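Local coordinates for protein short afifavidin (Afifella pfennigii, PDB 6HDT) that binds biotin and 2-iminobiotin in strong non-covalent complexes as a dimeric bacterial avidin, although its exact biological role remains obscure, at residues S6-Q9 with S10-F14; W23-Q26 with D27-M31. One frame throughout, in Å; residues are numbered along the deposited sequence.

Contact 1: residues S6-Q9 with S10-F14; sequences SPRQ and SAEAF
Arg-8 lays its aliphatic stem against the carboxylate of Glu-12 one helical turn later, its CD 3.3 Å from Glu-12 OE2. The same oxygen forms a salt bridge with Arg-8 NE at a rather long 3.4 Å, meeting the guanidinium at its edge and in its plane, while the carboxylate is turned 46° from that plane. A bend at chi3 lets the guanidinium turn off the line of the stem, and NH2 leaves for the backbone O of Pro-17. Glu-12, extended beyond CG, crosses the Arg-8 chain obliquely, its CG beside Arg-8 O.

At the start of helix 7-14, Ser-6 is the N-cap: its OG accepts from Gln-9 N at 2.9 Å, and Gln-9 OE1 accepts from Ser-6 N at 3.0 Å. Both bonds are nearly straight (167° at the hydrogen), and together they form a capping box. With CG beside its own backbone N, chi1 -74°, Gln-9 reaches back toward the helix start. Four backbone bonds then run from Ser-6, Pro-7, Arg-8 and Gln-9 O to the N four residues on, beginning with Ser-10 N to Ser-6 O at 2.8 Å.

On the inner side, Ser-10 and Ala-11 rest on Phe-35 of strand 30-35, Ser-10 also touches Thr-65 of strand 58-66, and the Phe-14 ring meets that of Phe-35. The chemistry is thus divided: exposed charge and amide groups outside, buried Ser-10, Ala-11 and Phe-14 against the barrel. The capping box gives acceptors to the backbone N-H groups of Ser-6 and Gln-9, whereas the long, exposed salt bridge is probably a weak tie.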
ATOM      1  N   SER A   6     -10.668 -11.944 -13.122  1.00 30.80           N
ATOM      2  CA  SER A   6      -9.672 -11.859 -14.183  1.00 25.31           C
ATOM      3  C   SER A   6      -8.985 -10.477 -14.196  1.00 20.19           C
ATOM      4  O   SER A   6      -9.541  -9.487 -13.744  1.00 21.22           O
ATOM      5  CB  SER A   6     -10.292 -12.123 -15.547  1.00 25.93           C
ATOM      6  OG  SER A   6     -10.836 -10.941 -16.128  1.00 28.76           O
ATOM      7  N   PRO A   7      -7.745 -10.414 -14.709  1.00 24.98           N
ATOM      8  CA  PRO A   7      -7.103  -9.107 -14.828  1.00 23.74           C
ATOM      9  C   PRO A   7      -7.995  -8.082 -15.547  1.00 21.33           C
ATOM     10  O   PRO A   7      -8.141  -6.948 -15.061  1.00 21.80           O
ATOM     11  CB  PRO A   7      -5.833  -9.429 -15.612  1.00 24.35           C
ATOM     12  CG  PRO A   7      -5.510 -10.845 -15.214  1.00 26.51           C
ATOM     13  CD  PRO A   7      -6.843 -11.522 -15.085  1.00 26.95           C
ATOM     14  N   ARG A   8      -8.642  -8.484 -16.646  1.00 20.09           N
ATOM     15  CA  ARG A   8      -9.507  -7.559 -17.391  1.00 23.29           C
ATOM     16  C   ARG A   8     -10.764  -7.149 -16.582  1.00 20.65           C
ATOM     17  O   ARG A   8     -11.149  -5.993 -16.568  1.00 22.72           O
ATOM     18  CB  ARG A   8      -9.865  -8.135 -18.766  1.00 25.53           C
ATOM     19  CG  ARG A   8     -11.261  -7.749 -19.261  1.00 35.61           C
ATOM     20  CD  ARG A   8     -11.357  -7.705 -20.776  1.00 42.92           C
ATOM     21  NE  ARG A   8     -10.630  -6.536 -21.237  1.00 52.39           N
ATOM     22  CZ  ARG A   8      -9.463  -6.567 -21.873  1.00 54.62           C
ATOM     23  NH1 ARG A   8      -8.891  -7.728 -22.208  1.00 47.23           N
ATOM     24  NH2 ARG A   8      -8.874  -5.414 -22.194  1.00 49.88           N
ATOM     25  N   GLN A   9     -11.372  -8.099 -15.884  1.00 19.13           N
ATOM     26  CA  GLN A   9     -12.511  -7.803 -15.015  1.00 22.83           C
ATOM     27  C   GLN A   9     -12.106  -6.848 -13.889  1.00 20.58           C
ATOM     28  O   GLN A   9     -12.847  -5.956 -13.531  1.00 20.33           O
ATOM     29  CB  GLN A   9     -13.091  -9.091 -14.437  1.00 24.13           C
ATOM     30  CG  GLN A   9     -13.891  -9.916 -15.438  1.00 28.22           C
ATOM     31  CD  GLN A   9     -14.222 -11.301 -14.885  1.00 30.17           C
ATOM     32  OE1 GLN A   9     -13.485 -11.859 -14.057  1.00 26.43           O
ATOM     33  NE2 GLN A   9     -15.323 -11.867 -15.352  1.00 32.76           N
ATOM     34  N   SER A  10     -10.908  -7.040 -13.322  1.00 20.15           N
ATOM     35  CA  SER A  10     -10.443  -6.136 -12.286  1.00 21.94           C
ATOM     36  C   SER A  10     -10.213  -4.671 -12.797  1.00 20.43           C
ATOM     37  O   SER A  10     -10.526  -3.673 -12.101  1.00 24.30           O
ATOM     38  CB  SER A  10      -9.180  -6.736 -11.631  1.00 22.40           C
ATOM     39  OG  SER A  10      -8.724  -5.882 -10.647  1.00 25.65           O
ATOM     40  N   ALA A  11      -9.674  -4.547 -14.012  1.00 21.49           N
ATOM     41  CA  ALA A  11      -9.451  -3.264 -14.627  1.00 22.65           C
ATOM     42  C   ALA A  11     -10.764  -2.589 -14.935  1.00 21.19           C
ATOM     43  O   ALA A  11     -10.897  -1.398 -14.726  1.00 23.05           O
ATOM     44  CB  ALA A  11      -8.655  -3.412 -15.909  1.00 28.54           C
ATOM     45  N   GLU A  12     -11.734  -3.347 -15.422  1.00 21.55           N
ATOM     46  CA  GLU A  12     -13.027  -2.739 -15.791  1.00 23.52           C
ATOM     47  C   GLU A  12     -13.788  -2.290 -14.537  1.00 21.11           C
ATOM     48  O   GLU A  12     -14.400  -1.227 -14.539  1.00 23.43           O
ATOM     49  CB  GLU A  12     -13.868  -3.683 -16.644  1.00 27.80           C
ATOM     50  CG  GLU A  12     -13.322  -3.854 -18.065  1.00 31.61           C
ATOM     51  CD  GLU A  12     -14.085  -4.892 -18.863  1.00 38.86           C
ATOM     52  OE1 GLU A  12     -15.228  -5.202 -18.469  1.00 50.40           O
ATOM     53  OE2 GLU A  12     -13.543  -5.403 -19.876  1.00 53.13           O
ATOM     54  N   ALA A  13     -13.684  -3.064 -13.455  1.00 19.86           N
ATOM     55  CA  ALA A  13     -14.295  -2.675 -12.212  1.00 21.64           C
ATOM     56  C   ALA A  13     -13.634  -1.384 -11.722  1.00 18.27           C
ATOM     57  O   ALA A  13     -14.262  -0.567 -11.102  1.00 20.45           O
ATOM     58  CB  ALA A  13     -14.184  -3.787 -11.176  1.00 26.21           C
ATOM     59  N   PHE A  14     -12.339  -1.199 -11.980  1.00 21.18           N
ATOM     60  CA  PHE A  14     -11.709   0.061 -11.592  1.00 18.01           C
ATOM     61  C   PHE A  14     -12.178   1.255 -12.438  1.00 21.42           C
ATOM     62  O   PHE A  14     -12.237   2.364 -11.941  1.00 26.11           O
ATOM     63  CB  PHE A  14     -10.197  -0.094 -11.589  1.00 18.98           C
ATOM     64  CG  PHE A  14      -9.475   1.034 -10.934  1.00 18.85           C
ATOM     65  CD1 PHE A  14      -9.560   1.246  -9.553  1.00 16.27           C
ATOM     66  CD2 PHE A  14      -8.693   1.889 -11.691  1.00 17.99           C
ATOM     67  CE1 PHE A  14      -8.853   2.277  -8.973  1.00 22.87           C
ATOM     68  CE2 PHE A  14      -7.969   2.918 -11.102  1.00 23.06           C
ATOM     69  CZ  PHE A  14      -8.059   3.113  -9.753  1.00 19.44           C
TER

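Contact 2: residues W23-Q26 with D27-M31. With BTN (biotin), chain E.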
ATOM      1  N   TRP A  23      -1.006   7.051 -16.183  1.00 17.70           N
ATOM      2  CA  TRP A  23      -1.530   8.097 -15.352  1.00 18.11           C
ATOM      3  C   TRP A  23      -0.488   9.175 -15.091  1.00 17.98           C
ATOM      4  O   TRP A  23       0.710   8.891 -15.079  1.00 21.27           O
ATOM      5  CB  TRP A  23      -1.969   7.498 -14.000  1.00 18.15           C
ATOM      6  CG  TRP A  23      -2.863   6.318 -14.118  1.00 18.61           C
ATOM      7  CD1 TRP A  23      -2.481   5.042 -14.339  1.00 20.19           C
ATOM      8  CD2 TRP A  23      -4.311   6.309 -14.071  1.00 17.32           C
ATOM      9  NE1 TRP A  23      -3.582   4.224 -14.403  1.00 20.93           N
ATOM     10  CE2 TRP A  23      -4.719   4.977 -14.249  1.00 18.89           C
ATOM     11  CE3 TRP A  23      -5.288   7.291 -13.869  1.00 18.00           C
ATOM     12  CZ2 TRP A  23      -6.067   4.595 -14.262  1.00 21.45           C
ATOM     13  CZ3 TRP A  23      -6.637   6.903 -13.883  1.00 19.83           C
ATOM     14  CH2 TRP A  23      -7.004   5.577 -14.073  1.00 19.79           C
ATOM     15  N   VAL A  24      -0.991  10.375 -14.803  1.00 19.15           N
ATOM     16  CA  VAL A  24      -0.223  11.542 -14.401  1.00 19.21           C
ATOM     17  C   VAL A  24      -0.905  12.241 -13.213  1.00 20.04           C
ATOM     18  O   VAL A  24      -2.136  12.364 -13.132  1.00 20.02           O
ATOM     19  CB  VAL A  24       0.025  12.521 -15.566  1.00 19.13           C
ATOM     20  CG1 VAL A  24      -1.253  13.228 -15.994  1.00 20.67           C
ATOM     21  CG2 VAL A  24       1.048  13.564 -15.193  1.00 23.31           C
ATOM     22  N   ASN A  25      -0.108  12.648 -12.232  1.00 21.83           N
ATOM     23  CA  ASN A  25      -0.681  13.427 -11.142  1.00 20.72           C
ATOM     24  C   ASN A  25      -0.472  14.931 -11.350  1.00 19.94           C
ATOM     25  O   ASN A  25       0.041  15.352 -12.384  1.00 27.24           O
ATOM     26  CB  ASN A  25      -0.251  12.907  -9.768  1.00 19.79           C
ATOM     27  CG  ASN A  25       1.142  13.325  -9.392  1.00 19.67           C
ATOM     28  OD1 ASN A  25       1.709  14.216  -9.993  1.00 20.65           O
ATOM     29  ND2 ASN A  25       1.695  12.684  -8.374  1.00 21.38           N
ATOM     30  N   GLN A  26      -0.919  15.725 -10.379  1.00 20.83           N
ATOM     31  CA  GLN A  26      -0.957  17.190 -10.490  1.00 23.76           C
ATOM     32  C   GLN A  26       0.453  17.807 -10.523  1.00 21.86           C
ATOM     33  O   GLN A  26       0.639  18.929 -10.979  1.00 25.83           O
ATOM     34  CB  GLN A  26      -1.786  17.804  -9.334  1.00 24.53           C
ATOM     35  CG  GLN A  26      -1.147  17.724  -7.940  1.00 22.68           C
ATOM     36  CD  GLN A  26      -1.056  16.310  -7.363  1.00 22.51           C
ATOM     37  OE1 GLN A  26      -1.879  15.441  -7.655  1.00 19.34           O
ATOM     38  NE2 GLN A  26      -0.047  16.077  -6.533  1.00 28.48           N
ATOM     39  N   ASP A  27       1.438  17.067 -10.022  1.00 22.70           N
ATOM     40  CA  ASP A  27       2.807  17.506 -10.101  1.00 21.51           C
ATOM     41  C   ASP A  27       3.563  16.905 -11.273  1.00 22.42           C
ATOM     42  O   ASP A  27       4.766  17.087 -11.371  1.00 27.83           O
ATOM     43  CB  ASP A  27       3.539  17.180  -8.805  1.00 24.63           C
ATOM     44  CG  ASP A  27       3.034  18.011  -7.641  1.00 31.13           C
ATOM     45  OD1 ASP A  27       2.979  19.252  -7.787  1.00 39.77           O
ATOM     46  OD2 ASP A  27       2.686  17.424  -6.599  1.00 39.55           O
ATOM     47  N   GLY A  28       2.865  16.194 -12.157  1.00 21.79           N
ATOM     48  CA  GLY A  28       3.489  15.580 -13.334  1.00 23.17           C
ATOM     49  C   GLY A  28       4.220  14.262 -13.107  1.00 19.44           C
ATOM     50  O   GLY A  28       4.895  13.766 -14.020  1.00 22.28           O
ATOM     51  N   SER A  29       4.101  13.689 -11.909  1.00 17.35           N
ATOM     52  CA  SER A  29       4.584  12.315 -11.706  1.00 17.37           C
ATOM     53  C   SER A  29       3.683  11.411 -12.554  1.00 18.06           C
ATOM     54  O   SER A  29       2.502  11.730 -12.808  1.00 22.74           O
ATOM     55  CB  SER A  29       4.626  11.902 -10.234  1.00 19.27           C
ATOM     56  OG  SER A  29       5.489  12.784  -9.517  1.00 19.73           O
ATOM     57  N   THR A  30       4.286  10.349 -13.067  1.00 20.63           N
ATOM     58  CA  THR A  30       3.567   9.399 -13.895  1.00 21.20           C
ATOM     59  C   THR A  30       3.667   8.007 -13.294  1.00 20.10           C
ATOM     60  O   THR A  30       4.645   7.628 -12.562  1.00 19.13           O
ATOM     61  CB  THR A  30       4.090   9.376 -15.353  1.00 25.98           C
ATOM     62  OG1 THR A  30       5.505   9.187 -15.372  1.00 27.74           O
ATOM     63  CG2 THR A  30       3.764  10.689 -16.068  1.00 28.25           C
ATOM     64  N   MET A  31       2.667   7.213 -13.617  1.00 19.88           N
ATOM     65  CA  MET A  31       2.739   5.818 -13.288  1.00 17.87           C
ATOM     66  C   MET A  31       1.971   5.019 -14.297  1.00 17.82           C
ATOM     67  O   MET A  31       1.030   5.526 -14.931  1.00 20.41           O
ATOM     68  CB  MET A  31       2.223   5.587 -11.870  1.00 17.67           C
ATOM     69  CG  MET A  31       0.741   5.842 -11.688  1.00 18.08           C
ATOM     70  SD  MET A  31       0.123   5.356 -10.063  1.00 20.28           S
ATOM     71  CE  MET A  31      -1.582   5.833 -10.357  1.00 19.23           C
TER
HETATM   72  C11 BTN E 201      11.751  10.672  -1.403  1.00 23.01           C
HETATM   73  O11 BTN E 201      11.932  10.202  -0.263  1.00 25.42           O
HETATM   74  O12 BTN E 201      11.890  11.894  -1.646  1.00 20.06           O
HETATM   75  C10 BTN E 201      11.334   9.704  -2.497  1.00 21.42           C
HETATM   76  C9  BTN E 201      10.407  10.339  -3.532  1.00 21.76           C
HETATM   77  C8  BTN E 201       9.015  10.634  -2.966  1.00 20.34           C
HETATM   78  C7  BTN E 201       8.092  11.358  -3.942  1.00 21.27           C
HETATM   79  C2  BTN E 201       6.734  11.588  -3.287  1.00 18.21           C
HETATM   80  S1  BTN E 201       5.696  10.142  -3.158  1.00 17.34           S
HETATM   81  C6  BTN E 201       4.271  11.129  -2.798  1.00 16.12           C
HETATM   82  C5  BTN E 201       4.408  12.362  -3.672  1.00 16.64           C
HETATM   83  N1  BTN E 201       3.800  12.195  -4.962  1.00 17.97           N
HETATM   84  C3  BTN E 201       4.634  12.206  -6.001  1.00 15.79           C
HETATM   85  O3  BTN E 201       4.279  12.106  -7.188  1.00 17.87           O
HETATM   86  N2  BTN E 201       5.895  12.355  -5.519  1.00 16.19           N
HETATM   87  C4  BTN E 201       5.873  12.569  -4.080  1.00 15.39           C
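The tip of the hairpin joining strands 20-24 and 30-35 forms part of the biotin pocket, and its turn places two donors on the ligand's ureido oxygen. Asn-25 ND2 gives a hydrogen bond to biotin O3 at 2.9 Å, and Ser-29 OG gives another to the same O3 at 2.7 Å. Asn-25 to Gly-28 make a type I turn with a G1 bulge: Gly-28 N bonds to Asn-25 O at 3.0 Å, Asn-25 N to Ser-29 O at 2.8 Å, and Gly-28 has a positive phi of 80°. Asn-25 CG sits between its backbone N and carbonyl carbon (chi1 78°), turning the amide in over the turn. There OD1 is gripped twice, by Asp-27 N (2.9 Å) and Ser-29 N (3.1 Å), from opposite faces of the amide plane; this fixes the amide's rotation and points ND2 at biotin. With an alanine here, O3 would probably lose one donor and the two turn N-H groups their shared acceptor. Gln-26 NE2 meets Asp-27 OD2 from above the carboxylate plane and also bonds Asp-123 OD1, next to biotin.

Farther down, Trp-23 and Met-31 are a hydrogen-bonded antiparallel pair, and Met-31 CE lies 4.0 Å from Trp-23 CG. Both side chains pack on Ile-102 of strand 99-110 inside the barrel. Strand 117-127 flanks the hairpin beside Val-24, and strand 40-46 beside Thr-30, bringing Tyr-45, which also hydrogen-bonds biotin, against Asn-25 and Ser-29.

Contact 1 closes before contact 2 opens: helix 7-14 precedes strand 20-24, the first strand of the eight-stranded antiparallel avidin barrel. Their centres lie 22 Å apart, yet they meet where Phe-14 CE2 packs 4.1 Å from Trp-23 CZ2, so the end of the helix touches the strand that leads into the turn holding Asn-25 and Ser-29. Strand 30-35 connects them as well, since it begins in contact 2 and ends at Phe-35, on which the helix rests. Only contact 2 touches the ligand; contact 1 is remote from the pocket and internal to the N-terminal helix, which packs on the barrel through Ser-10, Ala-11 and Phe-14.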